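Protein (thiaminase I) (Bacillus subtilis, PDB 3THI) degrades thiamin, transferring its pyrimidine part from the thiazole to another acceptor base, probably within the cleft of a two-lobed fold like that of periplasmic binding proteins. Local coordinates at residues A[161-165]-A[184-189]; A[177-181]-A[349-353]; A[242-247]-A[324-328]. One frame throughout, in Å; residues are numbered along the deposited sequence.

How the interactions relate
Interactions 1 and 2 are neighbours, their centres 12 Å apart, and they share adjoining apolar packing. Leu162 and Tyr161 of helix 154-169 lie against Trp349, with Leu162 CD1 3.5 Å from Trp349 CZ3, and Leu162 and Leu165 both touch Pro179. Interaction 1 closes helix 154-169 onto the next helix, while the loop between them is pinned by interaction 2 to the late helix 346-353. Interaction 3 stands apart, its centre 36 Å from that of interaction 2 across the middle of the chain and 29 Å from that of interaction 1. None includes an identified ligand or catalytic residue; all three read as packing within a fold related to the periplasmic binding proteins.

Interaction 1. Residues A[161-165]-A[184-189]; sequences YLEAL and LNDKVI
Tyr161 reaches across to the start of the next helix, where its OH accepts the backbone N-H of Asn185. The bond, 2.8 Å from Asn185 N to Tyr161 OH, is nearly straight at 172°, and the donor lies at the edge of the ring in its plane. A tyrosine suits this place because its long, flat body can pack among aliphatic groups while the hydroxyl satisfies a backbone amide. With CG opposite the backbone N (chi1 177°), the ring extends from helix 154-169 to that amide.

Val188 supplies the apolar side of the contact, using its two branches differently. CG1 presses on the Tyr161 ring, 3.3 Å from CD1, and also lies 3.5 Å from Ala164 CB, whose small size lets the helices come close. CG2 settles over the backbone of Leu165, 3.6 Å from its CA. On the other side of the ring from Val188 CG1, Ile189 CD1 and Leu184 CD2 approach obliquely, and Leu165 CD1 rests 3.5 Å from Asn185 ND2.

Behind this first shell stands the helix start itself. Asn185 is the N-cap, and its OD1 accepts from Val188 N at 2.8 Å, covering an amide that has no preceding turn to bond to. That cap helps fix the first turn from which Val188 projects, while the Tyr161 bond holds the cap residue's own N-H. Asparagine, with a short side chain ending in a carbonyl, is well suited to the role.

The contact thus joins the middle of helix 154-169 to the beginning of helix 186-199. Val168, one turn further along the first helix, extends it; Leu357, Ala360 and Leu361 of helix 357-361 cover Tyr161, Leu184 and Ile189, and Trp349 of helix 346-353 adjoins Tyr161.

Interaction 2. Residues A[177-181]-A[349-353]; sequences LLPPL and WLKDA
Trp349 anchors an irregular proline-containing loop, residues 177-181, to helix 346-353, a loop-on-helix packing at the periphery of a fold related to the periplasmic binding proteins. The tight part is centred on the indole. Its NE1 donates to Pro179 O over 2.6 Å, with an N-H...O angle of 165°; the bond lies in both the ring plane and the carbonyl plane, although these are steeply turned against each other. Tryptophan fits because it combines a broad apolar surface with one N-H, and the adjoining prolines have no N-H of their own and restrict the loop's backbone.

Leu178 lays its CB over one face of the five-membered ring, a CH-pi contact 3.8 Å from Leu178 CB to the ring centroid. Leu162 of helix 154-169 packs on this same face and also touches Pro179. On the opposite face, offset toward the rim, Leu181 CD2 packs 3.4 Å from Trp349 CZ2, so the indole is held between two leucines of the loop. Trp349 has CG opposite its backbone N (chi1 -167°), which swings the indole off the helix toward the loop. Replacing the tryptophan by an alanine would remove the donor to Pro179 O and is likely to leave a gap between Leu178 and Leu181.

The solvent side is looser, with Pro180 turned away from the helix. Asp352 sits at this edge, a polar residue placed where its carboxylate need not be buried, yet its CB still meets the loop closely: while Leu181 CD2 turns to Ala353 CB and the indole, Leu181 CD1 lies 3.2 Å from Asp352 CB.

Interaction 3. Residues A[242-247]-A[324-328]; sequences AEQVRF and IYSEL
Phe247 and Glu327 meet face to face: the carboxylate lies over one face of the phenyl ring, toward its rim, with the two planes only 11° apart. The glutamate is stretched out, CG opposite its backbone N and the chain extended beyond, so that its aliphatic part and CD run over the ring, with Glu327 CD 3.5 Å from Phe247 CZ. The phenylalanine answers from the opposite direction with its ring wedged between its own N and carbonyl carbon (chi1 51°), a less common rotamer which brings the ring to the helix.

Two apolar side chains also hold the ring. Ile324 CG2 approaches Phe247 CZ at 3.7 Å, and Leu328 CD2 comes to 3.4 Å from Phe247 CE2; one helical turn separates these residues, so both can grip the same ring. Ile324 sends its other branch to the opposite end of the contact, where CD1 lies 3.4 Å from the backbone O of Ala242, the short CB being further off.

The polar fringe is less simple. Glu327 OE2 lies 2.8 Å from Phe247 O, two acceptors facing each other, which would probably raise the carboxyl's affinity for a proton. Phe247 N is buried here with no partner. At the exposed margin a water donates to OE2 of Glu243, whose chain bends at chi2, and accepts from Ile324 N, bridging the two.

Met235 of helix 234-238 and Leu108 of strand 96-112 also touch Phe247. The 324-328 turn runs nearly parallel to strand residues 245-247, 16° between their directions and the axes 10.6 Å apart, the helix-against-sheet packing of an alpha/beta lobe, consistent with the periplasmic-binding-protein fold.

Interaction 1. Residues A[161-165]-A[184-189]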
# COMPACT_ATOMS: atom_id res chain seq x y z
N TYR A 161 13.02 5.05 -0.08
CA TYR A 161 13.97 6.11 0.24
C TYR A 161 13.27 7.28 0.97
O TYR A 161 13.70 7.72 2.05
CB TYR A 161 14.63 6.63 -1.05
CG TYR A 161 15.58 7.79 -0.81
CD1 TYR A 161 16.91 7.55 -0.43
CD2 TYR A 161 15.14 9.11 -0.88
CE1 TYR A 161 17.77 8.60 -0.12
CE2 TYR A 161 16.01 10.18 -0.56
CZ TYR A 161 17.32 9.90 -0.18
OH TYR A 161 18.17 10.93 0.13
N LEU A 162 12.18 7.76 0.37
CA LEU A 162 11.42 8.89 0.92
C LEU A 162 10.75 8.59 2.24
O LEU A 162 10.63 9.47 3.09
CB LEU A 162 10.42 9.37 -0.12
CG LEU A 162 11.11 9.98 -1.34
CD1 LEU A 162 10.12 10.31 -2.43
CD2 LEU A 162 11.84 11.21 -0.91
N GLU A 163 10.30 7.36 2.42
CA GLU A 163 9.68 6.97 3.68
C GLU A 163 10.76 6.92 4.76
O GLU A 163 10.57 7.44 5.86
CB GLU A 163 9.01 5.60 3.56
CG GLU A 163 7.80 5.58 2.67
CD GLU A 163 6.92 4.39 2.92
OE1 GLU A 163 7.45 3.27 2.96
OE2 GLU A 163 5.69 4.57 3.08
N ALA A 164 11.88 6.28 4.43
CA ALA A 164 13.00 6.17 5.35
C ALA A 164 13.48 7.55 5.77
O ALA A 164 13.77 7.77 6.94
CB ALA A 164 14.15 5.39 4.70
N LEU A 165 13.53 8.47 4.82
CA LEU A 165 14.00 9.83 5.09
C LEU A 165 13.15 10.50 6.15
O LEU A 165 13.66 11.26 6.97
CB LEU A 165 14.02 10.66 3.81
CG LEU A 165 14.74 12.01 3.90
CD1 LEU A 165 16.18 11.79 4.28
CD2 LEU A 165 14.65 12.75 2.57
N LEU A 184 22.51 12.64 -1.45
CA LEU A 184 21.51 11.69 -0.97
C LEU A 184 21.72 11.54 0.52
O LEU A 184 22.81 11.81 1.01
CB LEU A 184 21.70 10.33 -1.65
CG LEU A 184 21.23 10.22 -3.09
CD1 LEU A 184 21.75 8.95 -3.68
CD2 LEU A 184 19.71 10.28 -3.15
N ASN A 185 20.68 11.16 1.25
CA ASN A 185 20.84 10.99 2.68
C ASN A 185 21.58 9.67 2.90
O ASN A 185 21.10 8.61 2.48
CB ASN A 185 19.50 10.97 3.41
CG ASN A 185 19.66 10.80 4.91
OD1 ASN A 185 20.06 9.73 5.38
ND2 ASN A 185 19.38 11.85 5.66
N ASP A 186 22.74 9.74 3.55
CA ASP A 186 23.56 8.57 3.80
C ASP A 186 22.96 7.53 4.73
O ASP A 186 23.13 6.34 4.50
CB ASP A 186 24.95 8.98 4.29
CG ASP A 186 25.75 9.67 3.21
OD1 ASP A 186 26.06 9.00 2.19
OD2 ASP A 186 26.05 10.88 3.35
N LYS A 187 22.28 7.98 5.78
CA LYS A 187 21.64 7.08 6.72
C LYS A 187 20.57 6.27 6.00
O LYS A 187 20.47 5.05 6.18
CB LYS A 187 21.01 7.87 7.87
CG LYS A 187 21.95 8.25 9.00
CD LYS A 187 21.25 9.20 9.98
CE LYS A 187 22.09 9.44 11.23
NZ LYS A 187 22.16 8.21 12.07
N VAL A 188 19.77 6.95 5.18
CA VAL A 188 18.70 6.31 4.43
C VAL A 188 19.29 5.29 3.48
O VAL A 188 18.82 4.16 3.41
CB VAL A 188 17.86 7.33 3.63
CG1 VAL A 188 16.82 6.62 2.77
CG2 VAL A 188 17.17 8.28 4.58
N ILE A 189 20.33 5.70 2.76
CA ILE A 189 21.01 4.80 1.82
C ILE A 189 21.59 3.60 2.56
O ILE A 189 21.45 2.47 2.11
CB ILE A 189 22.12 5.54 1.03
CG1 ILE A 189 21.49 6.55 0.05
CG2 ILE A 189 22.99 4.56 0.26
CD1 ILE A 189 20.56 5.90 -0.97

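Interaction 2. Residues A[177-181]-A[349-353]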
# COMPACT_ATOMS: atom_id res chain seq x y z
N LEU A 177 7.59 19.86 -1.28
CA LEU A 177 8.88 20.12 -1.88
C LEU A 177 9.61 18.79 -1.71
O LEU A 177 9.72 18.28 -0.59
CB LEU A 177 9.61 21.22 -1.12
CG LEU A 177 10.89 21.73 -1.79
CD1 LEU A 177 10.54 22.38 -3.13
CD2 LEU A 177 11.59 22.73 -0.86
N LEU A 178 9.97 18.16 -2.81
CA LEU A 178 10.70 16.89 -2.75
C LEU A 178 12.18 17.16 -2.48
O LEU A 178 12.73 18.16 -2.93
CB LEU A 178 10.46 16.08 -4.02
CG LEU A 178 9.03 15.51 -4.00
CD1 LEU A 178 8.50 15.35 -5.41
CD2 LEU A 178 9.00 14.20 -3.22
N PRO A 179 12.86 16.25 -1.75
CA PRO A 179 14.28 16.41 -1.42
C PRO A 179 15.28 16.30 -2.56
O PRO A 179 14.99 15.72 -3.62
CB PRO A 179 14.50 15.31 -0.37
CG PRO A 179 13.65 14.22 -0.89
CD PRO A 179 12.37 14.93 -1.33
N PRO A 180 16.46 16.91 -2.38
CA PRO A 180 17.49 16.87 -3.42
C PRO A 180 17.99 15.43 -3.59
O PRO A 180 17.95 14.63 -2.65
CB PRO A 180 18.59 17.76 -2.84
CG PRO A 180 17.83 18.73 -1.97
CD PRO A 180 16.87 17.81 -1.28
N LEU A 181 18.34 15.09 -4.82
CA LEU A 181 18.86 13.76 -5.13
C LEU A 181 20.39 13.79 -5.03
O LEU A 181 21.08 12.82 -5.38
CB LEU A 181 18.45 13.35 -6.55
CG LEU A 181 17.00 12.93 -6.70
CD1 LEU A 181 16.70 12.68 -8.13
CD2 LEU A 181 16.74 11.68 -5.90
N TRP A 349 10.56 13.89 -10.20
CA TRP A 349 11.47 13.47 -9.16
C TRP A 349 11.74 11.97 -9.23
O TRP A 349 12.83 11.51 -8.91
CB TRP A 349 10.91 13.83 -7.78
CG TRP A 349 11.93 13.70 -6.67
CD1 TRP A 349 12.74 14.69 -6.19
CD2 TRP A 349 12.27 12.51 -5.93
NE1 TRP A 349 13.55 14.21 -5.20
CE2 TRP A 349 13.29 12.87 -5.02
CE3 TRP A 349 11.82 11.18 -5.95
CZ2 TRP A 349 13.86 11.95 -4.13
CZ3 TRP A 349 12.40 10.26 -5.06
CH2 TRP A 349 13.41 10.66 -4.17
N LEU A 350 10.72 11.20 -9.63
CA LEU A 350 10.85 9.76 -9.75
C LEU A 350 11.77 9.39 -10.91
O LEU A 350 12.57 8.46 -10.81
CB LEU A 350 9.46 9.13 -9.94
CG LEU A 350 8.85 8.28 -8.83
CD1 LEU A 350 9.42 8.61 -7.47
CD2 LEU A 350 7.35 8.46 -8.85
N LYS A 351 11.65 10.12 -12.02
CA LYS A 351 12.51 9.87 -13.18
C LYS A 351 13.96 10.20 -12.81
O LYS A 351 14.88 9.44 -13.12
CB LYS A 351 12.08 10.71 -14.38
CG LYS A 351 10.73 10.32 -14.95
CD LYS A 351 10.47 10.98 -16.30
CE LYS A 351 9.17 10.48 -16.93
NZ LYS A 351 9.08 10.81 -18.39
N ASP A 352 14.14 11.33 -12.13
CA ASP A 352 15.45 11.78 -11.69
C ASP A 352 16.08 10.81 -10.70
O ASP A 352 17.31 10.62 -10.70
CB ASP A 352 15.33 13.14 -11.00
CG ASP A 352 15.07 14.28 -11.97
OD1 ASP A 352 15.34 14.11 -13.18
OD2 ASP A 352 14.61 15.35 -11.50
N ALA A 353 15.25 10.25 -9.82
CA ALA A 353 15.71 9.31 -8.80
C ALA A 353 16.29 8.02 -9.36
O ALA A 353 17.32 7.56 -8.87
CB ALA A 353 14.59 8.99 -7.82

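Interaction 3. Residues A[242-247]-A[324-328]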
# COMPACT_ATOMS: atom_id res chain seq x y z
N ALA A 242 -0.99 -18.45 5.99
CA ALA A 242 -1.18 -17.13 6.61
C ALA A 242 -1.45 -17.21 8.12
O ALA A 242 -1.14 -16.30 8.88
CB ALA A 242 -2.32 -16.40 5.94
N GLU A 243 -2.03 -18.33 8.54
CA GLU A 243 -2.35 -18.54 9.94
C GLU A 243 -1.11 -18.99 10.71
O GLU A 243 -1.02 -18.82 11.92
CB GLU A 243 -3.48 -19.56 10.06
CG GLU A 243 -4.76 -19.15 9.33
CD GLU A 243 -5.55 -18.07 10.06
OE1 GLU A 243 -5.06 -17.51 11.07
OE2 GLU A 243 -6.69 -17.78 9.64
N GLN A 244 -0.15 -19.56 10.00
CA GLN A 244 1.08 -20.03 10.62
C GLN A 244 2.16 -18.96 10.73
O GLN A 244 3.14 -19.14 11.47
CB GLN A 244 1.63 -21.26 9.89
CG GLN A 244 0.66 -22.43 9.73
CD GLN A 244 -0.09 -22.76 11.03
OE1 GLN A 244 -1.33 -22.81 11.04
NE2 GLN A 244 0.65 -22.95 12.11
N VAL A 245 2.02 -17.85 10.00
CA VAL A 245 3.01 -16.78 10.12
C VAL A 245 2.65 -15.82 11.23
O VAL A 245 1.51 -15.75 11.68
CB VAL A 245 3.18 -15.89 8.85
CG1 VAL A 245 3.98 -16.58 7.84
CG2 VAL A 245 1.84 -15.47 8.27
N ARG A 246 3.67 -15.11 11.68
CA ARG A 246 3.50 -14.08 12.69
C ARG A 246 4.06 -12.87 11.96
O ARG A 246 4.89 -13.01 11.07
CB ARG A 246 4.32 -14.37 13.94
CG ARG A 246 3.85 -15.58 14.72
CD ARG A 246 2.40 -15.41 15.11
NE ARG A 246 1.86 -16.58 15.80
CZ ARG A 246 1.22 -17.58 15.20
NH1 ARG A 246 1.04 -17.58 13.89
NH2 ARG A 246 0.69 -18.55 15.93
N PHE A 247 3.54 -11.70 12.28
CA PHE A 247 4.00 -10.47 11.66
C PHE A 247 3.96 -9.36 12.67
O PHE A 247 3.36 -9.50 13.73
CB PHE A 247 3.12 -10.10 10.46
CG PHE A 247 1.65 -10.08 10.77
CD1 PHE A 247 0.90 -11.24 10.68
CD2 PHE A 247 1.01 -8.89 11.09
CE1 PHE A 247 -0.49 -11.22 10.91
CE2 PHE A 247 -0.35 -8.86 11.31
CZ PHE A 247 -1.11 -10.02 11.22
N ILE A 324 -6.73 -12.65 12.02
CA ILE A 324 -5.55 -11.92 11.57
C ILE A 324 -5.89 -10.42 11.51
O ILE A 324 -5.07 -9.57 11.86
CB ILE A 324 -5.07 -12.40 10.17
CG1 ILE A 324 -4.34 -13.74 10.29
CG2 ILE A 324 -4.16 -11.37 9.53
CD1 ILE A 324 -3.97 -14.36 8.96
N TYR A 325 -7.13 -10.11 11.11
CA TYR A 325 -7.58 -8.73 11.02
C TYR A 325 -7.63 -7.99 12.36
O TYR A 325 -7.77 -6.76 12.39
CB TYR A 325 -8.91 -8.65 10.29
CG TYR A 325 -8.71 -8.52 8.80
CD1 TYR A 325 -8.43 -7.27 8.23
CD2 TYR A 325 -8.76 -9.64 7.97
CE1 TYR A 325 -8.21 -7.14 6.86
CE2 TYR A 325 -8.54 -9.52 6.60
CZ TYR A 325 -8.27 -8.27 6.05
OH TYR A 325 -8.12 -8.13 4.69
N SER A 326 -7.52 -8.73 13.46
CA SER A 326 -7.52 -8.13 14.79
C SER A 326 -6.13 -7.50 14.96
O SER A 326 -6.00 -6.34 15.35
CB SER A 326 -7.76 -9.22 15.84
OG SER A 326 -7.87 -8.68 17.15
N GLU A 327 -5.11 -8.26 14.60
CA GLU A 327 -3.73 -7.79 14.68
C GLU A 327 -3.49 -6.63 13.70
O GLU A 327 -2.83 -5.65 14.03
CB GLU A 327 -2.78 -8.94 14.40
CG GLU A 327 -1.35 -8.65 14.77
CD GLU A 327 -0.45 -9.87 14.66
OE1 GLU A 327 -0.97 -11.01 14.54
OE2 GLU A 327 0.78 -9.68 14.70
N LEU A 328 -4.07 -6.74 12.50
CA LEU A 328 -3.93 -5.70 11.48
C LEU A 328 -4.64 -4.42 11.94
O LEU A 328 -4.17 -3.32 11.68
CB LEU A 328 -4.52 -6.19 10.15
CG LEU A 328 -3.91 -7.44 9.49
CD1 LEU A 328 -4.65 -7.75 8.21
CD2 LEU A 328 -2.43 -7.23 9.20
O HOH W 1 -7.48 -14.81 9.96